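Local atomic coordinates of glycerol dehydratase (Clostridium butyricum, PDB entry 1R9D), a protein that probably catalyses the B12-independent dehydration of glycerol as a member of the glycyl radical enzymes related to pyruvate formate lyase. Residues V416-T421 and N634-L639; C433-K438 and G444-A449. All coordinates share one frame; numbering follows the deposited sequence.

How the contacts relate
The two contacts illustrate how a glycyl radical enzyme combines a substrate pocket with the packing behind it. Contact 2 lies near the middle of the chain, where the segment 433-438, with strand 435-437, and the loop 444-449 hold glycerol between carboxylates. Contact 1 lies further out, its centre about 17 Å from that of the chain, against about 8 Å for contact 2, and joins the end of helix 408-417 to strand 634-635 and the residues after it. Both are buried. Contact 2 relies on directed hydrogen bonds, contact 1 on a guanidinium lying over aliphatic carbon. Their centres are about 10 Å apart, and they meet where L420 CD2 packs on K438 CB at 3.9 Å.

Contact 1 of 2, residues V416-T421 and N634-L639; sequences VSRGLT and NFQPGL
At the C-terminal end of helix 408-417, where a Schellman motif turns the chain, R418 reaches out to the segment that follows strand 634-635 and lays its guanidinium over Q636. G419 leaves the helix with positive phi, and its backbone N bonds back to V416 O at 3.1 Å, one of the two bonds of the motif that reach into the last turn. R418, just before it, is bent at its second torsion (chi2 -73°) and extended beyond, which carries the charged group across to N634-L639. Q636 CB sits over the centre of one guanidinium face, 3.6 Å from R418 CZ. The neighbouring ring of P637 adds its CD carbon at 3.6 Å from R418 NH2, so aliphatic carbon supports the arginine from two consecutive residues. The Q636 amide does not stack on the guanidinium, since their planes are turned 75° apart, and its OE1 instead accepts a hydrogen bond from S696 OG. R418 finds its polar partners beyond the two segments too: NH2 bonds to N625 OD1 and I694 O. These bonds fix the rotation of the group while Q636 and P637 cushion it. Strand 634-635 itself runs parallel to strand 543-551, and the phenyl ring of F635 packs against helix 484-516. The residue after helix 408-417 thus packs on the loop leaving strand 634-635, as part of the barrel-type fold characteristic of the pyruvate formate lyase family.

Contact 2 of 2, residues C433-K438 and G444-A449; sequences CVEPQK and GWHDSA. With GOL (glycerol), chain C.
The glycerol pocket is built here from the end of a hairpin turn with the strand 435-437 that follows, and a facing loop, with E435 and D447 gripping the ligand while E435 packs on H446. Glycerol O3 donates to E435 OE1 at 2.7 Å. On the other side of the contact D447 OD2 accepts from both remaining hydroxyls, O2 at 2.5 Å and O1 at 2.6 Å, so a single carboxylate oxygen holds two adjacent alcohols; D447 OD1, the other oxygen, hydrogen-bonds to Q549 NE2. E435 is positioned by its own turn: the backbone N atoms of C433 and V434 each donate to E435 OE2 at 3.0 Å, approaching from the same face of the carboxylate. A bend at chi2 (101°) folds the carboxylate back to meet them, leaving OE1 directed at glycerol and 3.3 Å from H446 CB.

Next to the ligand site, E435 and H446 run past each other in opposite directions, with CB against CB. The imidazole is then pinned at its edge by Q437, whose NE2 donates to H446 NE2 at 3.0 Å, close to the ring plane but with an N-H...N angle of 141°. A water accepts from both Q437 NE2 and G444 N, tying the strand to the start of the loop, and G444 CA sits over the rim of one imidazole face. S282, H281 and H164 also hydrogen-bond to glycerol, while C433 SG lies 3.7 Å from its C1 carbon. A cysteine beside the substrate, followed two residues later by a glutamate that binds it, is consistent with the cysteine loop of glycyl radical dehydratases, in which the sulfur is thought to pass the radical to the substrate.

Contact 1 of 2, residues V416-T421 and N634-L639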
loop_
_atom_site.group_PDB
_atom_site.type_symbol
_atom_site.label_atom_id
_atom_site.label_comp_id
_atom_site.label_asym_id
_atom_site.label_seq_id
_atom_site.Cartn_x
_atom_site.Cartn_y
_atom_site.Cartn_z
ATOM N N VAL A 416 -18.348 11.028 -25.632
ATOM C CA VAL A 416 -17.170 11.572 -26.303
ATOM C C VAL A 416 -16.708 12.810 -25.547
ATOM O O VAL A 416 -15.512 13.089 -25.451
ATOM C CB VAL A 416 -17.463 11.957 -27.772
ATOM C CG1 VAL A 416 -16.222 12.587 -28.393
ATOM C CG2 VAL A 416 -17.871 10.726 -28.565
ATOM N N SER A 417 -17.673 13.548 -25.008
ATOM C CA SER A 417 -17.384 14.752 -24.242
ATOM C C SER A 417 -16.573 14.391 -22.994
ATOM O O SER A 417 -15.765 15.185 -22.515
ATOM C CB SER A 417 -18.696 15.434 -23.838
ATOM O OG SER A 417 -18.452 16.591 -23.057
ATOM N N ARG A 418 -16.787 13.182 -22.479
ATOM C CA ARG A 418 -16.081 12.716 -21.289
ATOM C C ARG A 418 -14.735 12.038 -21.581
ATOM O O ARG A 418 -14.081 11.534 -20.668
ATOM C CB ARG A 418 -16.972 11.755 -20.494
ATOM C CG ARG A 418 -18.179 12.412 -19.834
ATOM C CD ARG A 418 -17.779 13.269 -18.634
ATOM N NE ARG A 418 -18.938 13.915 -18.013
ATOM C CZ ARG A 418 -18.885 14.656 -16.911
ATOM N NH1 ARG A 418 -17.723 14.858 -16.295
ATOM N NH2 ARG A 418 -20.000 15.195 -16.418
ATOM N N GLY A 419 -14.322 12.010 -22.845
ATOM C CA GLY A 419 -13.034 11.409 -23.160
ATOM C C GLY A 419 -12.988 10.141 -23.996
ATOM O O GLY A 419 -11.902 9.720 -24.407
ATOM N N LEU A 420 -14.132 9.511 -24.244
ATOM C CA LEU A 420 -14.143 8.299 -25.057
ATOM C C LEU A 420 -13.963 8.650 -26.527
ATOM O O LEU A 420 -14.341 9.738 -26.959
ATOM C CB LEU A 420 -15.464 7.537 -24.896
ATOM C CG LEU A 420 -15.615 6.637 -23.665
ATOM C CD1 LEU A 420 -15.688 7.484 -22.413
ATOM C CD2 LEU A 420 -16.869 5.775 -23.810
ATOM N N THR A 421 -13.374 7.739 -27.292
ATOM C CA THR A 421 -13.217 7.977 -28.726
ATOM C C THR A 421 -14.616 7.799 -29.296
ATOM O O THR A 421 -15.482 7.232 -28.629
ATOM C CB THR A 421 -12.306 6.927 -29.380
ATOM O OG1 THR A 421 -12.877 5.626 -29.198
ATOM C CG2 THR A 421 -10.923 6.962 -28.762
ATOM N N ASN A 634 -12.380 11.453 -13.712
ATOM C CA ASN A 634 -13.260 12.535 -13.287
ATOM C C ASN A 634 -14.584 12.016 -12.758
ATOM O O ASN A 634 -15.075 10.976 -13.198
ATOM C CB ASN A 634 -13.556 13.469 -14.460
ATOM C CG ASN A 634 -12.517 14.552 -14.621
ATOM O OD1 ASN A 634 -12.505 15.535 -13.877
ATOM N ND2 ASN A 634 -11.627 14.375 -15.591
ATOM N N PHE A 635 -15.152 12.740 -11.803
ATOM C CA PHE A 635 -16.461 12.392 -11.268
ATOM C C PHE A 635 -17.453 12.886 -12.323
ATOM O O PHE A 635 -17.186 13.868 -13.025
ATOM C CB PHE A 635 -16.741 13.132 -9.954
ATOM C CG PHE A 635 -16.239 12.427 -8.730
ATOM C CD1 PHE A 635 -14.874 12.279 -8.494
ATOM C CD2 PHE A 635 -17.137 11.927 -7.795
ATOM C CE1 PHE A 635 -14.413 11.643 -7.339
ATOM C CE2 PHE A 635 -16.689 11.287 -6.636
ATOM C CZ PHE A 635 -15.326 11.144 -6.405
ATOM N N GLN A 636 -18.577 12.194 -12.455
ATOM C CA GLN A 636 -19.617 12.605 -13.391
ATOM C C GLN A 636 -20.934 12.331 -12.681
ATOM O O GLN A 636 -21.130 11.258 -12.112
ATOM C CB GLN A 636 -19.528 11.831 -14.712
ATOM C CG GLN A 636 -19.485 10.331 -14.572
ATOM C CD GLN A 636 -19.491 9.619 -15.913
ATOM O OE1 GLN A 636 -19.615 10.248 -16.971
ATOM N NE2 GLN A 636 -19.367 8.297 -15.877
ATOM N N PRO A 637 -21.852 13.306 -12.700
ATOM C CA PRO A 637 -23.148 13.151 -12.038
ATOM C C PRO A 637 -24.209 12.342 -12.771
ATOM O O PRO A 637 -24.220 12.257 -13.993
ATOM C CB PRO A 637 -23.585 14.595 -11.827
ATOM C CG PRO A 637 -23.087 15.256 -13.093
ATOM C CD PRO A 637 -21.690 14.675 -13.236
ATOM N N GLY A 638 -25.098 11.743 -11.989
ATOM C CA GLY A 638 -26.207 10.989 -12.539
ATOM C C GLY A 638 -27.443 11.478 -11.798
ATOM O O GLY A 638 -27.311 12.158 -10.779
ATOM N N LEU A 639 -28.627 11.146 -12.307
ATOM C CA LEU A 639 -29.886 11.541 -11.681
ATOM C C LEU A 639 -30.868 10.366 -11.721
ATOM O O LEU A 639 -31.760 10.326 -12.562
ATOM C CB LEU A 639 -30.486 12.758 -12.411
ATOM C CG LEU A 639 -29.657 14.051 -12.433
ATOM C CD1 LEU A 639 -30.258 15.014 -13.440
ATOM C CD2 LEU A 639 -29.608 14.682 -11.041
#

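Contact 2 of 2, residues C433-K438 and G444-A449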
loop_
_atom_site.group_PDB
_atom_site.type_symbol
_atom_site.label_atom_id
_atom_site.label_comp_id
_atom_site.label_asym_id
_atom_site.label_seq_id
_atom_site.Cartn_x
_atom_site.Cartn_y
_atom_site.Cartn_z
ATOM N N CYS A 433 -28.663 0.563 -13.713
ATOM C CA CYS A 433 -29.936 1.181 -14.073
ATOM C C CYS A 433 -29.913 1.999 -15.361
ATOM O O CYS A 433 -30.679 1.727 -16.283
ATOM C CB CYS A 433 -30.419 2.079 -12.937
ATOM S SG CYS A 433 -30.873 1.206 -11.419
ATOM N N VAL A 434 -29.042 3.003 -15.417
ATOM C CA VAL A 434 -28.965 3.877 -16.593
ATOM C C VAL A 434 -27.565 4.423 -16.890
ATOM O O VAL A 434 -27.424 5.371 -17.659
ATOM C CB VAL A 434 -29.904 5.100 -16.419
ATOM C CG1 VAL A 434 -31.358 4.652 -16.352
ATOM C CG2 VAL A 434 -29.532 5.862 -15.152
ATOM N N GLU A 435 -26.535 3.819 -16.311
ATOM C CA GLU A 435 -25.163 4.305 -16.484
ATOM C C GLU A 435 -24.411 3.755 -17.711
ATOM O O GLU A 435 -24.070 2.575 -17.772
ATOM C CB GLU A 435 -24.378 4.015 -15.193
ATOM C CG GLU A 435 -25.160 4.374 -13.899
ATOM C CD GLU A 435 -25.783 3.158 -13.192
ATOM O OE1 GLU A 435 -25.025 2.363 -12.591
ATOM O OE2 GLU A 435 -27.027 2.990 -13.233
ATOM N N PRO A 436 -24.118 4.620 -18.699
ATOM C CA PRO A 436 -23.411 4.178 -19.907
ATOM C C PRO A 436 -21.894 4.029 -19.777
ATOM O O PRO A 436 -21.250 4.751 -19.018
ATOM C CB PRO A 436 -23.765 5.248 -20.952
ATOM C CG PRO A 436 -24.568 6.300 -20.211
ATOM C CD PRO A 436 -24.375 6.067 -18.742
ATOM N N GLN A 437 -21.327 3.100 -20.541
ATOM C CA GLN A 437 -19.877 2.895 -20.539
ATOM C C GLN A 437 -19.448 2.046 -21.733
ATOM O O GLN A 437 -20.266 1.373 -22.357
ATOM C CB GLN A 437 -19.409 2.193 -19.247
ATOM C CG GLN A 437 -19.393 0.644 -19.342
ATOM C CD GLN A 437 -18.689 -0.061 -18.178
ATOM O OE1 GLN A 437 -18.340 -1.244 -18.282
ATOM N NE2 GLN A 437 -18.495 0.645 -17.069
ATOM N N LYS A 438 -18.159 2.107 -22.055
ATOM C CA LYS A 438 -17.593 1.289 -23.122
ATOM C C LYS A 438 -17.214 0.002 -22.386
ATOM O O LYS A 438 -16.320 0.002 -21.538
ATOM C CB LYS A 438 -16.339 1.952 -23.702
ATOM C CG LYS A 438 -15.415 0.997 -24.455
ATOM C CD LYS A 438 -16.102 0.318 -25.636
ATOM C CE LYS A 438 -15.109 -0.580 -26.362
ATOM N NZ LYS A 438 -15.675 -1.205 -27.588
ATOM N N GLY A 444 -15.914 2.449 -13.950
ATOM C CA GLY A 444 -16.738 3.637 -13.770
ATOM C C GLY A 444 -17.326 4.006 -12.422
ATOM O O GLY A 444 -17.815 5.128 -12.276
ATOM N N TRP A 445 -17.304 3.103 -11.443
ATOM C CA TRP A 445 -17.870 3.426 -10.129
ATOM C C TRP A 445 -19.215 4.147 -10.347
ATOM O O TRP A 445 -19.496 5.175 -9.731
ATOM C CB TRP A 445 -16.886 4.326 -9.357
ATOM C CG TRP A 445 -15.963 3.558 -8.444
ATOM C CD1 TRP A 445 -15.259 2.424 -8.746
ATOM C CD2 TRP A 445 -15.728 3.818 -7.058
ATOM N NE1 TRP A 445 -14.611 1.953 -7.625
ATOM C CE2 TRP A 445 -14.885 2.789 -6.574
ATOM C CE3 TRP A 445 -16.155 4.817 -6.172
ATOM C CZ2 TRP A 445 -14.463 2.731 -5.242
ATOM C CZ3 TRP A 445 -15.734 4.759 -4.841
ATOM C CH2 TRP A 445 -14.897 3.720 -4.392
ATOM N N HIS A 446 -20.041 3.574 -11.218
ATOM C CA HIS A 446 -21.329 4.156 -11.611
ATOM C C HIS A 446 -22.437 4.400 -10.570
ATOM O O HIS A 446 -23.477 4.981 -10.900
ATOM C CB HIS A 446 -21.882 3.366 -12.796
ATOM C CG HIS A 446 -20.992 3.398 -14.005
ATOM N ND1 HIS A 446 -20.822 4.530 -14.776
ATOM C CD2 HIS A 446 -20.219 2.441 -14.570
ATOM C CE1 HIS A 446 -19.985 4.268 -15.764
ATOM N NE2 HIS A 446 -19.604 3.007 -15.663
ATOM N N ASP A 447 -22.255 3.942 -9.336
ATOM C CA ASP A 447 -23.245 4.236 -8.298
ATOM C C ASP A 447 -22.509 4.376 -6.976
ATOM O O ASP A 447 -22.718 3.614 -6.025
ATOM C CB ASP A 447 -24.334 3.167 -8.199
ATOM C CG ASP A 447 -25.508 3.628 -7.340
ATOM O OD1 ASP A 447 -25.519 4.820 -6.953
ATOM O OD2 ASP A 447 -26.421 2.821 -7.060
ATOM N N SER A 448 -21.639 5.376 -6.932
ATOM C CA SER A 448 -20.812 5.642 -5.768
ATOM C C SER A 448 -21.519 6.336 -4.609
ATOM O O SER A 448 -20.980 6.394 -3.506
ATOM C CB SER A 448 -19.589 6.461 -6.188
ATOM O OG SER A 448 -19.961 7.766 -6.606
ATOM N N ALA A 449 -22.718 6.862 -4.847
ATOM C CA ALA A 449 -23.455 7.544 -3.785
ATOM C C ALA A 449 -24.815 8.063 -4.232
ATOM O O ALA A 449 -25.086 8.174 -5.425
ATOM C CB ALA A 449 -22.631 8.706 -3.254
HETATM C C1 GOL C . -28.889 0.831 -8.308
HETATM O O1 GOL C . -28.788 2.191 -7.922
HETATM C C2 GOL C . -27.594 0.332 -8.957
HETATM O O2 GOL C . -26.491 0.496 -8.054
HETATM C C3 GOL C . -27.332 1.115 -10.242
HETATM O O3 GOL C . -26.178 0.626 -10.908
HETATM O O HOH W 1 -16.879 -0.123 -14.698
#